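Local coordinates for alkylpurine DNA glycosylase AlkC (Pseudomonas fluorescens, PDB 5VI0), which probably excises alkylated purine bases from damaged DNA as the first step of base excision repair, without flipping the damaged nucleotide out of the helix, at residues F118-S123 with E152-L157; I128-L133 with W168-A173. All coordinates share one frame; numbering follows the deposited sequence.

Contact 1 (F118-S123 with E152-L157); sequences FTTFGS and EHVRRL. With P4K (polyethylene glycol), chain G.
Thr120 and His153 bring the two backbones closest, with their CA atoms 5.3 Å apart. Residues 118-123 carry the chain out of helix 108-118 through a turn, where Phe121 N bonds to Phe118 O. Residues 152-157 form the first turns of helix 152-161. Thr119 points its side chain at that helix. With OG1 anti to the backbone N (chi1 -151°), the hydroxyl lies 3.5 Å from Leu157 CD2 and also reaches a water, while CG2 faces His153 O at 3.8 Å. Thr120 CG2 packs on His153 CB, the two side chains crossing at about a right angle. The Thr120 carbonyl oxygen lies over the centre of one imidazole face. At the ring edge, His153 CE1 is 3.3 Å from C3 of the polyethylene glycol.

Water carries the polar links. One molecule joins Thr119 OG1 to His153 O, and Thr119 OG1 also accepts a hydrogen bond from Ala124 N. A second, in the plane of the imidazole, lies 2.8 Å from His153 ND1 and donates to Gly122 O. A third accepts from Arg156 NH1 and donates to Ser123 OG; both side chains also bind Glu125, which forms a salt bridge with the arginine. The chemistry implies a thin layer of threonine methyl, leucine and His153 CB packing beside a hydrated seam, with the second water probably helping to fix the rotation of the imidazole at the glycol pocket.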
loop_
_atom_site.group_PDB
_atom_site.type_symbol
_atom_site.label_atom_id
_atom_site.label_comp_id
_atom_site.label_asym_id
_atom_site.label_seq_id
_atom_site.Cartn_x
_atom_site.Cartn_y
_atom_site.Cartn_z
ATOM N N PHE A 118 17.479 3.880 -14.067
ATOM C CA PHE A 118 17.725 2.782 -13.143
ATOM C C PHE A 118 16.432 2.083 -12.729
ATOM O O PHE A 118 16.428 0.862 -12.506
ATOM C CB PHE A 118 18.459 3.291 -11.908
ATOM C CG PHE A 118 19.916 3.565 -12.132
ATOM C CD1 PHE A 118 20.673 2.733 -12.945
ATOM C CD2 PHE A 118 20.531 4.662 -11.523
ATOM C CE1 PHE A 118 22.027 2.987 -13.149
ATOM C CE2 PHE A 118 21.874 4.918 -11.724
ATOM C CZ PHE A 118 22.624 4.075 -12.535
ATOM N N THR A 119 15.331 2.837 -12.595
ATOM C CA THR A 119 14.100 2.252 -12.068
ATOM C C THR A 119 13.575 1.116 -12.954
ATOM O O THR A 119 12.885 0.229 -12.446
ATOM C CB THR A 119 13.021 3.345 -11.868
ATOM O OG1 THR A 119 12.133 2.977 -10.802
ATOM C CG2 THR A 119 12.204 3.595 -13.143
ATOM N N THR A 120 13.919 1.096 -14.251
ATOM C CA THR A 120 13.442 0.024 -15.125
ATOM C C THR A 120 14.109 -1.314 -14.840
ATOM O O THR A 120 13.610 -2.343 -15.303
ATOM C CB THR A 120 13.641 0.385 -16.604
ATOM O OG1 THR A 120 15.036 0.534 -16.888
ATOM C CG2 THR A 120 12.921 1.705 -16.956
ATOM N N PHE A 121 15.213 -1.331 -14.094
ATOM C CA PHE A 121 15.908 -2.563 -13.737
ATOM C C PHE A 121 15.557 -3.055 -12.340
ATOM O O PHE A 121 15.992 -4.139 -11.946
ATOM C CB PHE A 121 17.423 -2.363 -13.849
ATOM C CG PHE A 121 17.879 -2.022 -15.241
ATOM C CD1 PHE A 121 18.203 -3.030 -16.144
ATOM C CD2 PHE A 121 17.976 -0.695 -15.651
ATOM C CE1 PHE A 121 18.617 -2.721 -17.428
ATOM C CE2 PHE A 121 18.386 -0.378 -16.934
ATOM C CZ PHE A 121 18.710 -1.394 -17.829
ATOM N N GLY A 122 14.781 -2.287 -11.593
ATOM C CA GLY A 122 14.412 -2.635 -10.243
ATOM C C GLY A 122 13.427 -1.599 -9.761
ATOM O O GLY A 122 12.258 -1.621 -10.170
ATOM N N SER A 123 13.882 -0.666 -8.925
ATOM C CA SER A 123 12.982 0.400 -8.514
ATOM C C SER A 123 13.722 1.519 -7.810
ATOM O O SER A 123 14.511 1.271 -6.894
ATOM C CB SER A 123 11.873 -0.128 -7.592
ATOM O OG SER A 123 11.121 0.966 -7.085
ATOM N N GLU A 152 6.299 1.760 -18.644
ATOM C CA GLU A 152 5.441 1.494 -17.495
ATOM C C GLU A 152 6.236 1.533 -16.190
ATOM O O GLU A 152 5.670 1.837 -15.131
ATOM C CB GLU A 152 4.715 0.146 -17.673
ATOM C CG GLU A 152 5.639 -1.071 -17.640
ATOM C CD GLU A 152 4.900 -2.413 -17.665
ATOM O OE1 GLU A 152 5.391 -3.337 -18.347
ATOM O OE2 GLU A 152 3.846 -2.556 -17.001
ATOM N N HIS A 153 7.544 1.252 -16.239
ATOM C CA HIS A 153 8.346 1.322 -15.017
ATOM C C HIS A 153 8.487 2.759 -14.538
ATOM O O HIS A 153 8.417 3.029 -13.334
ATOM C CB HIS A 153 9.722 0.697 -15.242
ATOM C CG HIS A 153 9.676 -0.784 -15.417
ATOM N ND1 HIS A 153 9.808 -1.662 -14.363
ATOM C CD2 HIS A 153 9.482 -1.544 -16.521
ATOM C CE1 HIS A 153 9.712 -2.901 -14.814
ATOM N NE2 HIS A 153 9.511 -2.857 -16.120
ATOM N N VAL A 154 8.671 3.688 -15.476
ATOM C CA VAL A 154 8.781 5.102 -15.141
ATOM C C VAL A 154 7.447 5.616 -14.626
ATOM O O VAL A 154 7.374 6.252 -13.566
ATOM C CB VAL A 154 9.276 5.894 -16.373
ATOM C CG1 VAL A 154 9.459 7.375 -16.064
ATOM C CG2 VAL A 154 10.581 5.282 -16.892
ATOM N N ARG A 155 6.366 5.325 -15.354
ATOM C CA ARG A 155 5.037 5.664 -14.862
ATOM C C ARG A 155 4.810 5.098 -13.464
ATOM O O ARG A 155 4.314 5.798 -12.571
ATOM C CB ARG A 155 3.979 5.144 -15.825
ATOM C CG ARG A 155 3.541 6.086 -16.908
ATOM C CD ARG A 155 2.477 5.388 -17.757
ATOM N NE ARG A 155 3.163 4.669 -18.812
ATOM C CZ ARG A 155 2.854 3.451 -19.216
ATOM N NH1 ARG A 155 1.865 2.803 -18.651
ATOM N NH2 ARG A 155 3.549 2.885 -20.187
ATOM N N ARG A 156 5.195 3.839 -13.246
ATOM C CA ARG A 156 4.994 3.232 -11.935
ATOM C C ARG A 156 5.770 3.973 -10.844
ATOM O O ARG A 156 5.248 4.181 -9.743
ATOM C CB ARG A 156 5.373 1.751 -11.984
ATOM C CG ARG A 156 4.907 0.926 -10.804
ATOM C CD ARG A 156 6.002 0.774 -9.745
ATOM N NE ARG A 156 5.553 -0.142 -8.714
ATOM C CZ ARG A 156 6.264 -0.488 -7.653
ATOM N NH1 ARG A 156 7.472 0.036 -7.498
ATOM N NH2 ARG A 156 5.764 -1.349 -6.755
ATOM N N LEU A 157 7.007 4.398 -11.131
ATOM C CA LEU A 157 7.781 5.151 -10.138
ATOM C C LEU A 157 7.057 6.434 -9.723
ATOM O O LEU A 157 6.997 6.768 -8.537
ATOM C CB LEU A 157 9.173 5.473 -10.683
ATOM C CG LEU A 157 10.153 6.286 -9.834
ATOM C CD1 LEU A 157 10.360 5.630 -8.460
ATOM C CD2 LEU A 157 11.511 6.435 -10.556
HETATM O O1 P4K G . 6.747 -5.414 -15.672
HETATM C C1 P4K G . 6.962 -6.042 -14.424
HETATM C C2 P4K G . 7.449 -5.044 -13.361
HETATM O O2 P4K G . 8.395 -5.655 -12.509
HETATM C C3 P4K G . 9.544 -4.902 -12.185
HETATM C C4 P4K G . 10.797 -5.799 -12.221
HETATM O O3 P4K G . 11.967 -5.101 -12.593
HETATM C C5 P4K G . 12.708 -5.608 -13.689
HETATM C C6 P4K G . 12.942 -7.121 -13.545
HETATM O O4 P4K G . 14.317 -7.415 -13.508
HETATM C C7 P4K G . 14.710 -8.620 -12.884
HETATM C C8 P4K G . 13.929 -8.857 -11.582
HETATM O O5 P4K G . 14.144 -10.185 -11.156
HETATM C C9 P4K G . 14.793 -10.327 -9.917
HETATM C C10 P4K G . 13.805 -10.326 -8.741
HETATM O O6 P4K G . 13.760 -9.107 -8.033
HETATM C C11 P4K G . 12.533 -8.415 -8.156
HETATM C C12 P4K G . 12.289 -7.492 -6.954
HETATM O O7 P4K G . 12.267 -6.164 -7.432
HETATM C C13 P4K G . 12.797 -5.161 -6.592
HETATM C C14 P4K G . 11.633 -4.392 -5.962
HETATM O O8 P4K G . 12.058 -3.551 -4.919
HETATM C C15 P4K G . 12.301 -4.150 -3.675
HETATM C C16 P4K G . 10.993 -4.676 -3.096
HETATM C C17 P4K G . 10.319 -5.999 -1.277
HETATM C C18 P4K G . 9.967 -5.661 0.177
HETATM C C19 P4K G . 8.349 -4.230 1.168
HETATM C C20 P4K G . 7.443 -4.739 2.298
HETATM C C21 P4K G . 5.259 -5.596 1.759
HETATM C C22 P4K G . 4.880 -6.317 0.462
HETATM C C23 P4K G . 4.244 -8.602 0.181
HETATM C C24 P4K G . 4.038 -9.592 1.325
HETATM C C25 P4K G . 6.065 -10.548 2.006
HETATM C C26 P4K G . 6.786 -11.889 1.996
HETATM C C27 P4K G . 8.622 -11.956 0.538
HETATM C C28 P4K G . 9.152 -13.033 -0.413
HETATM C C29 P4K G . 8.148 -15.166 -0.726
HETATM C C30 P4K G . 6.935 -15.824 -1.388
HETATM O O10 P4K G . 8.622 -5.248 0.242
HETATM O O11 P4K G . 6.646 -5.810 1.854
HETATM O O12 P4K G . 3.959 -7.344 0.724
HETATM O O13 P4K G . 4.914 -10.680 1.231
HETATM O O14 P4K G . 7.242 -12.131 0.696
HETATM O O15 P4K G . 8.094 -13.780 -0.958
HETATM O O9 P4K G . 11.198 -5.015 -1.755
HETATM O O HOH W 1 9.906 1.524 -11.340
HETATM O O HOH W 2 10.233 -1.070 -11.631
HETATM O O HOH W 3 9.205 1.948 -8.744
#

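Contact 2 (I128-L133 with W168-A173); sequences IRHFLL and WSFRLA. With P4K (polyethylene glycol), chain G; nucleotides of chain E.
Arg129 reaches from helix 125-134 into the 168-173 loop and grips it by two hydrogen bonds. Its NH2 donates to Phe170 O at 2.7 Å, nearly straight at 167° and in the carbonyl plane. Its NE donates to Ser169 OG at 2.9 Å, a more bent bond, tilted from the guanidinium plane. The chain bends at chi3 (86°), and with the turn about the next bond this points NE and NH2 at the loop. Leu172 lies over one guanidinium face, with its CD1 3.4 Å from Arg129 NH1, and also meets Leu132 through their CD1 atoms.

Phe170 CZ is 3.8 Å from Arg129 CB, and Arg129 O lies at the ring edge. The CE2 side of the ring turns toward the face of His130 in an offset edge-to-face pair, with planes at 62°. Leu133 CD2 adds an apolar touch 4.0 Å from Phe170 CE1.

Further out, Arg129 NH1 bonds to the carbonyls of Gly161 and Arg163, so the guanidinium ties three parts of the chain together. Beyond the loop lies DNA. Arg171 N donates to OP1 of DC11 of chain E at 2.9 Å, and C4' of the same nucleotide lies over the centre of one face of the Arg171 guanidinium. Trp168 NE1 bonds to N3 of a guanine base, while polyethylene glycol covers one indole face. Leu172 is the N-cap of helix 173-177. The arrangement is a DNA-binding interhelical loop, with a backbone amide holding a phosphate, braced against helix 125-134 in the HEAT-like helical fold of the AlkC/AlkD DNA alkylation repair family.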
loop_
_atom_site.group_PDB
_atom_site.type_symbol
_atom_site.label_atom_id
_atom_site.label_comp_id
_atom_site.label_asym_id
_atom_site.label_seq_id
_atom_site.Cartn_x
_atom_site.Cartn_y
_atom_site.Cartn_z
ATOM N N ILE A 128 13.944 7.976 -4.650
ATOM C CA ILE A 128 13.250 9.199 -5.017
ATOM C C ILE A 128 12.738 9.910 -3.778
ATOM O O ILE A 128 12.580 11.134 -3.776
ATOM C CB ILE A 128 12.100 8.893 -6.011
ATOM C CG1 ILE A 128 11.453 10.185 -6.533
ATOM C CG2 ILE A 128 11.074 7.971 -5.387
ATOM C CD1 ILE A 128 12.380 11.027 -7.437
ATOM N N ARG A 129 12.520 9.172 -2.698
ATOM C CA ARG A 129 11.887 9.760 -1.534
ATOM C C ARG A 129 12.820 10.668 -0.751
ATOM O O ARG A 129 12.334 11.558 -0.047
ATOM C CB ARG A 129 11.325 8.660 -0.640
ATOM C CG ARG A 129 10.076 8.037 -1.238
ATOM C CD ARG A 129 9.714 6.727 -0.557
ATOM N NE ARG A 129 8.894 6.885 0.644
ATOM C CZ ARG A 129 7.588 7.156 0.640
ATOM N NH1 ARG A 129 6.944 7.347 -0.502
ATOM N NH2 ARG A 129 6.923 7.239 1.782
ATOM N N HIS A 130 14.139 10.475 -0.852
ATOM C CA HIS A 130 15.043 11.472 -0.284
ATOM C C HIS A 130 14.944 12.777 -1.065
ATOM O O HIS A 130 14.916 13.864 -0.479
ATOM C CB HIS A 130 16.482 10.938 -0.257
ATOM C CG HIS A 130 16.626 9.632 0.472
ATOM N ND1 HIS A 130 16.686 9.546 1.848
ATOM C CD2 HIS A 130 16.709 8.356 0.014
ATOM C CE1 HIS A 130 16.800 8.279 2.207
ATOM N NE2 HIS A 130 16.812 7.536 1.113
ATOM N N PHE A 131 14.822 12.690 -2.387
ATOM C CA PHE A 131 14.638 13.903 -3.164
ATOM C C PHE A 131 13.303 14.570 -2.832
ATOM O O PHE A 131 13.242 15.790 -2.655
ATOM C CB PHE A 131 14.772 13.587 -4.651
ATOM C CG PHE A 131 16.204 13.363 -5.090
ATOM C CD1 PHE A 131 17.074 14.433 -5.224
ATOM C CD2 PHE A 131 16.681 12.084 -5.349
ATOM C CE1 PHE A 131 18.395 14.236 -5.617
ATOM C CE2 PHE A 131 17.999 11.872 -5.742
ATOM C CZ PHE A 131 18.858 12.946 -5.882
ATOM N N LEU A 132 12.233 13.784 -2.694
ATOM C CA LEU A 132 10.961 14.358 -2.262
ATOM C C LEU A 132 11.056 14.938 -0.859
ATOM O O LEU A 132 10.389 15.936 -0.551
ATOM C CB LEU A 132 9.861 13.306 -2.308
ATOM C CG LEU A 132 9.335 12.979 -3.695
ATOM C CD1 LEU A 132 8.615 11.652 -3.619
ATOM C CD2 LEU A 132 8.405 14.097 -4.203
ATOM N N LEU A 133 11.867 14.326 0.005
ATOM C CA LEU A 133 12.030 14.847 1.356
ATOM C C LEU A 133 12.609 16.257 1.331
ATOM O O LEU A 133 12.010 17.197 1.868
ATOM C CB LEU A 133 12.912 13.914 2.185
ATOM C CG LEU A 133 12.904 14.243 3.678
ATOM C CD1 LEU A 133 11.480 14.599 4.133
ATOM C CD2 LEU A 133 13.453 13.073 4.487
ATOM N N TRP A 168 8.682 -0.143 4.094
ATOM C CA TRP A 168 10.140 -0.074 4.218
ATOM C C TRP A 168 10.681 1.317 3.953
ATOM O O TRP A 168 11.850 1.466 3.630
ATOM C CB TRP A 168 10.872 -1.081 3.301
ATOM C CG TRP A 168 10.795 -2.507 3.774
ATOM C CD1 TRP A 168 9.977 -3.005 4.760
ATOM C CD2 TRP A 168 11.568 -3.614 3.302
ATOM N NE1 TRP A 168 10.184 -4.350 4.915
ATOM C CE2 TRP A 168 11.152 -4.755 4.034
ATOM C CE3 TRP A 168 12.563 -3.760 2.330
ATOM C CZ2 TRP A 168 11.711 -6.023 3.834
ATOM C CZ3 TRP A 168 13.108 -5.029 2.120
ATOM C CH2 TRP A 168 12.674 -6.144 2.869
ATOM N N SER A 169 9.867 2.356 4.073
ATOM C CA SER A 169 10.388 3.709 3.953
ATOM C C SER A 169 9.654 4.595 4.942
ATOM O O SER A 169 8.545 4.283 5.381
ATOM C CB SER A 169 10.246 4.256 2.521
ATOM O OG SER A 169 10.806 5.555 2.402
ATOM N N PHE A 170 10.301 5.693 5.313
ATOM C CA PHE A 170 9.626 6.710 6.104
ATOM C C PHE A 170 8.402 7.217 5.353
ATOM O O PHE A 170 8.358 7.215 4.121
ATOM C CB PHE A 170 10.571 7.869 6.395
ATOM C CG PHE A 170 11.294 8.386 5.166
ATOM C CD1 PHE A 170 10.716 9.360 4.355
ATOM C CD2 PHE A 170 12.546 7.887 4.821
ATOM C CE1 PHE A 170 11.387 9.841 3.222
ATOM C CE2 PHE A 170 13.223 8.354 3.688
ATOM C CZ PHE A 170 12.644 9.335 2.887
ATOM N N ARG A 171 7.401 7.655 6.104
ATOM C CA ARG A 171 6.239 8.268 5.483
ATOM C C ARG A 171 6.569 9.671 5.001
ATOM O O ARG A 171 7.407 10.373 5.582
ATOM C CB ARG A 171 5.079 8.327 6.467
ATOM C CG ARG A 171 4.672 6.988 6.964
ATOM C CD ARG A 171 3.474 7.084 7.846
ATOM N NE ARG A 171 3.126 5.772 8.370
ATOM C CZ ARG A 171 2.290 5.581 9.382
ATOM N NH1 ARG A 171 1.723 6.627 9.969
ATOM N NH2 ARG A 171 2.043 4.352 9.814
ATOM N N LEU A 172 5.898 10.078 3.924
ATOM C CA LEU A 172 6.061 11.417 3.359
ATOM C C LEU A 172 5.013 12.319 3.989
ATOM O O LEU A 172 3.873 12.385 3.521
ATOM C CB LEU A 172 5.933 11.385 1.845
ATOM C CG LEU A 172 7.146 10.827 1.110
ATOM C CD1 LEU A 172 6.866 10.721 -0.393
ATOM C CD2 LEU A 172 8.360 11.716 1.411
ATOM N N ALA A 173 5.408 13.024 5.055
ATOM C CA ALA A 173 4.442 13.771 5.856
ATOM C C ALA A 173 3.743 14.824 5.021
ATOM O O ALA A 173 2.537 15.035 5.158
ATOM C CB ALA A 173 5.135 14.426 7.055
HETATM O O1 P4K G . 6.747 -5.414 -15.672
HETATM C C1 P4K G . 6.962 -6.042 -14.424
HETATM C C2 P4K G . 7.449 -5.044 -13.361
HETATM O O2 P4K G . 8.395 -5.655 -12.509
HETATM C C3 P4K G . 9.544 -4.902 -12.185
HETATM C C4 P4K G . 10.797 -5.799 -12.221
HETATM O O3 P4K G . 11.967 -5.101 -12.593
HETATM C C5 P4K G . 12.708 -5.608 -13.689
HETATM C C6 P4K G . 12.942 -7.121 -13.545
HETATM O O4 P4K G . 14.317 -7.415 -13.508
HETATM C C7 P4K G . 14.710 -8.620 -12.884
HETATM C C8 P4K G . 13.929 -8.857 -11.582
HETATM O O5 P4K G . 14.144 -10.185 -11.156
HETATM C C9 P4K G . 14.793 -10.327 -9.917
HETATM C C10 P4K G . 13.805 -10.326 -8.741
HETATM O O6 P4K G . 13.760 -9.107 -8.033
HETATM C C11 P4K G . 12.533 -8.415 -8.156
HETATM C C12 P4K G . 12.289 -7.492 -6.954
HETATM O O7 P4K G . 12.267 -6.164 -7.432
HETATM C C13 P4K G . 12.797 -5.161 -6.592
HETATM C C14 P4K G . 11.633 -4.392 -5.962
HETATM O O8 P4K G . 12.058 -3.551 -4.919
HETATM C C15 P4K G . 12.301 -4.150 -3.675
HETATM C C16 P4K G . 10.993 -4.676 -3.096
HETATM C C17 P4K G . 10.319 -5.999 -1.277
HETATM C C18 P4K G . 9.967 -5.661 0.177
HETATM C C19 P4K G . 8.349 -4.230 1.168
HETATM C C20 P4K G . 7.443 -4.739 2.298
HETATM C C21 P4K G . 5.259 -5.596 1.759
HETATM C C22 P4K G . 4.880 -6.317 0.462
HETATM C C23 P4K G . 4.244 -8.602 0.181
HETATM C C24 P4K G . 4.038 -9.592 1.325
HETATM C C25 P4K G . 6.065 -10.548 2.006
HETATM C C26 P4K G . 6.786 -11.889 1.996
HETATM C C27 P4K G . 8.622 -11.956 0.538
HETATM C C28 P4K G . 9.152 -13.033 -0.413
HETATM C C29 P4K G . 8.148 -15.166 -0.726
HETATM C C30 P4K G . 6.935 -15.824 -1.388
HETATM O O10 P4K G . 8.622 -5.248 0.242
HETATM O O11 P4K G . 6.646 -5.810 1.854
HETATM O O12 P4K G . 3.959 -7.344 0.724
HETATM O O13 P4K G . 4.914 -10.680 1.231
HETATM O O14 P4K G . 7.242 -12.131 0.696
HETATM O O15 P4K G . 8.094 -13.780 -0.958
HETATM O O9 P4K G . 11.198 -5.015 -1.755
ATOM P P DC E 11 8.151 6.519 9.938
ATOM O OP1 DC E 11 7.650 7.507 8.965
ATOM O OP2 DC E 11 9.461 6.692 10.616
ATOM O "O5'" DC E 11 7.044 6.333 11.072
ATOM C "C5'" DC E 11 5.701 6.073 10.693
ATOM C "C4'" DC E 11 4.926 5.536 11.863
ATOM O "O4'" DC E 11 5.246 4.156 12.057
ATOM C "C3'" DC E 11 5.254 6.201 13.196
ATOM O "O3'" DC E 11 4.294 7.214 13.483
ATOM C "C2'" DC E 11 5.197 5.048 14.226
ATOM C "C1'" DC E 11 4.872 3.830 13.367
ATOM N N1 DC E 11 5.571 2.592 13.802
ATOM C C2 DC E 11 4.806 1.478 14.097
ATOM O O2 DC E 11 3.596 1.556 13.968
ATOM N N3 DC E 11 5.410 0.344 14.510
ATOM C C4 DC E 11 6.733 0.307 14.645
ATOM N N4 DC E 11 7.275 -0.840 15.059
ATOM C C5 DC E 11 7.553 1.450 14.360
ATOM C C6 DC E 11 6.935 2.565 13.945
#

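The centres of contacts 1 and 2 lie 17 Å apart, both within the DNA alkylation repair region of the helical part of the chain. Their segments alternate in sequence: 118-123, 128-133, 152-157, then 168-173. The turn at 118-123 leads into helix 125-134, and helix 152-161 leads into the 168-173 loop. The contacts also touch directly, through Leu157 CD1 and Ile128 CG2 at 3.9 Å. One polyethylene glycol chain runs past both. Contact 2 binds DC11 of chain E; contact 1 stays about 6 Å from the DNA at its nearest atom. The two contacts thus join neighbouring helices of one helical domain, probably along its DNA side, with contact 1 set back.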